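PDB 1C1L: congerin-1 from Conger myriaster, which binds beta-galactosides such as lactose as a homodimeric galectin, although its physiological role is not yet known. Local coordinates for residues Phe31-Gly36 with Ile90-Asp95. Sequence-based numbering, arbitrary orientation.
Sequences FSVNVG and ITLSYD
Val35 and Leu92 meet tip to tip, methyl against methyl. Leu92 CD1 lies 3.9 Å from Val35 CG1 and 4.1 Å from Val35 CG2, so one leucine methyl faces both branches of the valine. The same CD1 has a looser contact with Val33 CG1 at 4.4 Å. Val33 and Ile90 do not meet head-on; their side chains pass alongside one another in opposite senses, with Val33 CG2 4.0 Å from Ile90 CD1. In Ile90, CG1 stands anti to the carbonyl carbon, and an extended chi2 of 165° carries CD1 out to the valine. All four residues are buried, and no hydrogen bond links the two segments.

The contact joins the two sheets of the galectin beta-sandwich. Strand 30-35 belongs to one antiparallel sheet and strand 87-94 to the other. The axes of segments 31-35 and 90-94 come within 10.5 Å, and their N-to-C directions differ by 27°. Alternate residues of each strand, Val33 and Val35 on one and Ile90 and Leu92 on the other, point into the apolar core between the sheets. Ile101, on the strand next to 87-94, touches both Ile90 and Leu92, while Leu44 and Leu123 flank Val35 on its own sheet.

Polar groups occupy the other face of strand 30-35. Ser32 and Asn34 point away from the core, and Asn34 ND2 donates to Ser32 OG at 3.2 Å, with the oxygen 18° out of the amide plane. Asn34 OD1 is hydrogen-bonded to ND1 of His45, a residue of the lactose pocket. This places Asn34 in the second shell of the sugar site, where it can help fix the orientation of the imidazole.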
ATOM      1  N   PHE A  31       0.400  19.773   0.156  1.00  6.49           N
ATOM      2  CA  PHE A  31       0.337  18.412   0.666  1.00  6.92           C
ATOM      3  C   PHE A  31       1.744  17.816   0.625  1.00  6.30           C
ATOM      4  O   PHE A  31       2.585  18.212  -0.195  1.00  6.22           O
ATOM      5  CB  PHE A  31      -0.624  17.523  -0.165  1.00  6.88           C
ATOM      6  CG  PHE A  31      -0.064  16.982  -1.467  1.00  7.40           C
ATOM      7  CD1 PHE A  31      -0.035  17.796  -2.598  1.00  9.56           C
ATOM      8  CD2 PHE A  31       0.471  15.688  -1.506  1.00  8.88           C
ATOM      9  CE1 PHE A  31       0.535  17.311  -3.773  1.00 11.50           C
ATOM     10  CE2 PHE A  31       1.037  15.218  -2.685  1.00 10.63           C
ATOM     11  CZ  PHE A  31       1.074  16.026  -3.817  1.00 14.91           C
ATOM     12  N   SER A  32       2.030  16.876   1.520  1.00  5.95           N
ATOM     13  CA  SER A  32       3.320  16.230   1.537  1.00  6.21           C
ATOM     14  C   SER A  32       3.272  14.714   1.527  1.00  6.34           C
ATOM     15  O   SER A  32       2.313  14.084   1.971  1.00  6.51           O
ATOM     16  CB  SER A  32       4.099  16.673   2.759  1.00  5.41           C
ATOM     17  OG  SER A  32       3.342  16.497   3.954  1.00  7.43           O
ATOM     18  N   VAL A  33       4.355  14.187   0.984  1.00  6.61           N
ATOM     19  CA  VAL A  33       4.631  12.758   1.015  1.00  7.27           C
ATOM     20  C   VAL A  33       5.741  12.660   2.046  1.00  7.42           C
ATOM     21  O   VAL A  33       6.750  13.377   1.981  1.00  7.75           O
ATOM     22  CB  VAL A  33       5.160  12.237  -0.334  1.00  7.08           C
ATOM     23  CG1 VAL A  33       5.508  10.765  -0.216  1.00 10.09           C
ATOM     24  CG2 VAL A  33       4.101  12.440  -1.412  1.00  8.56           C
ATOM     25  N   ASN A  34       5.538  11.784   3.027  1.00  7.55           N
ATOM     26  CA  ASN A  34       6.470  11.615   4.124  1.00  7.11           C
ATOM     27  C   ASN A  34       6.910  10.166   4.251  1.00  8.20           C
ATOM     28  O   ASN A  34       6.049   9.296   4.365  1.00  7.77           O
ATOM     29  CB  ASN A  34       5.810  12.010   5.438  1.00  7.63           C
ATOM     30  CG  ASN A  34       5.219  13.399   5.353  1.00  9.38           C
ATOM     31  OD1 ASN A  34       5.914  14.407   5.502  1.00 11.12           O
ATOM     32  ND2 ASN A  34       3.935  13.516   5.037  1.00  8.48           N
ATOM     33  N   VAL A  35       8.214   9.880   4.187  1.00  7.31           N
ATOM     34  CA  VAL A  35       8.727   8.534   4.439  1.00  8.90           C
ATOM     35  C   VAL A  35       9.800   8.588   5.515  1.00  8.58           C
ATOM     36  O   VAL A  35      10.625   9.521   5.604  1.00  7.66           O
ATOM     37  CB  VAL A  35       9.374   7.833   3.189  1.00 10.32           C
ATOM     38  CG1 VAL A  35       8.265   7.441   2.238  1.00 13.65           C
ATOM     39  CG2 VAL A  35      10.383   8.724   2.480  1.00 11.53           C
ATOM     40  N   GLY A  36       9.781   7.580   6.371  1.00  8.18           N
ATOM     41  CA  GLY A  36      10.750   7.510   7.430  1.00  9.01           C
ATOM     42  C   GLY A  36      10.403   6.386   8.370  1.00 11.46           C
ATOM     43  O   GLY A  36       9.897   5.338   7.957  1.00 10.41           O
ATOM     44  N   ILE A  90       4.077   9.942  -7.683  1.00  8.72           N
ATOM     45  CA  ILE A  90       5.457  10.270  -7.399  1.00  9.71           C
ATOM     46  C   ILE A  90       6.149   8.952  -7.056  1.00  9.74           C
ATOM     47  O   ILE A  90       5.657   8.181  -6.225  1.00  8.45           O
ATOM     48  CB  ILE A  90       5.524  11.271  -6.214  1.00 10.16           C
ATOM     49  CG1 ILE A  90       4.827  12.583  -6.554  1.00 10.26           C
ATOM     50  CG2 ILE A  90       6.996  11.512  -5.894  1.00 10.81           C
ATOM     51  CD1 ILE A  90       4.573  13.421  -5.286  1.00 11.31           C
ATOM     52  N   THR A  91       7.275   8.670  -7.692  1.00  9.39           N
ATOM     53  CA  THR A  91       8.066   7.484  -7.406  1.00 10.00           C
ATOM     54  C   THR A  91       9.341   7.882  -6.682  1.00 10.99           C
ATOM     55  O   THR A  91      10.085   8.782  -7.095  1.00 10.72           O
ATOM     56  CB  THR A  91       8.451   6.748  -8.693  1.00 10.70           C
ATOM     57  OG1 THR A  91       7.230   6.424  -9.334  1.00 11.77           O
ATOM     58  CG2 THR A  91       9.307   5.498  -8.437  1.00 10.00           C
ATOM     59  N   LEU A  92       9.619   7.148  -5.621  1.00 10.86           N
ATOM     60  CA  LEU A  92      10.775   7.371  -4.791  1.00 12.24           C
ATOM     61  C   LEU A  92      11.643   6.123  -4.786  1.00 13.05           C
ATOM     62  O   LEU A  92      11.145   4.994  -4.734  1.00 12.29           O
ATOM     63  CB  LEU A  92      10.382   7.639  -3.350  1.00 14.30           C
ATOM     64  CG  LEU A  92       9.311   8.637  -2.944  1.00 14.98           C
ATOM     65  CD1 LEU A  92       9.095   8.596  -1.442  1.00 15.54           C
ATOM     66  CD2 LEU A  92       9.773  10.031  -3.313  1.00 17.53           C
ATOM     67  N   SER A  93      12.939   6.330  -4.851  1.00 11.63           N
ATOM     68  CA  SER A  93      13.903   5.283  -4.639  1.00 12.06           C
ATOM     69  C   SER A  93      15.062   5.955  -3.913  1.00 12.91           C
ATOM     70  O   SER A  93      15.110   7.191  -3.790  1.00 12.06           O
ATOM     71  CB  SER A  93      14.350   4.682  -5.978  1.00 12.23           C
ATOM     72  OG  SER A  93      14.878   5.607  -6.922  1.00 13.14           O
ATOM     73  N   TYR A  94      16.000   5.193  -3.382  1.00 12.24           N
ATOM     74  CA  TYR A  94      17.114   5.774  -2.674  1.00 11.67           C
ATOM     75  C   TYR A  94      18.273   4.806  -2.583  1.00 12.52           C
ATOM     76  O   TYR A  94      18.124   3.596  -2.798  1.00 11.96           O
ATOM     77  CB  TYR A  94      16.676   6.181  -1.262  1.00 10.96           C
ATOM     78  CG  TYR A  94      16.232   5.062  -0.331  1.00 10.87           C
ATOM     79  CD1 TYR A  94      14.967   4.471  -0.448  1.00  9.80           C
ATOM     80  CD2 TYR A  94      17.106   4.668   0.673  1.00 11.15           C
ATOM     81  CE1 TYR A  94      14.584   3.483   0.463  1.00 10.35           C
ATOM     82  CE2 TYR A  94      16.730   3.687   1.583  1.00 12.78           C
ATOM     83  CZ  TYR A  94      15.472   3.108   1.470  1.00 10.74           C
ATOM     84  OH  TYR A  94      15.105   2.193   2.425  1.00 13.90           O
ATOM     85  N   ASP A  95      19.449   5.343  -2.347  1.00 12.80           N
ATOM     86  CA  ASP A  95      20.571   4.508  -1.987  1.00 13.17           C
ATOM     87  C   ASP A  95      21.085   5.086  -0.667  1.00 13.19           C
ATOM     88  O   ASP A  95      20.459   6.008  -0.132  1.00 11.98           O
ATOM     89  CB  ASP A  95      21.615   4.539  -3.112  1.00 12.66           C
ATOM     90  CG  ASP A  95      22.116   5.889  -3.591  1.00 13.36           C
ATOM     91  OD1 ASP A  95      22.299   6.812  -2.803  1.00 13.87           O
ATOM     92  OD2 ASP A  95      22.349   5.995  -4.782  1.00 14.91           O
TER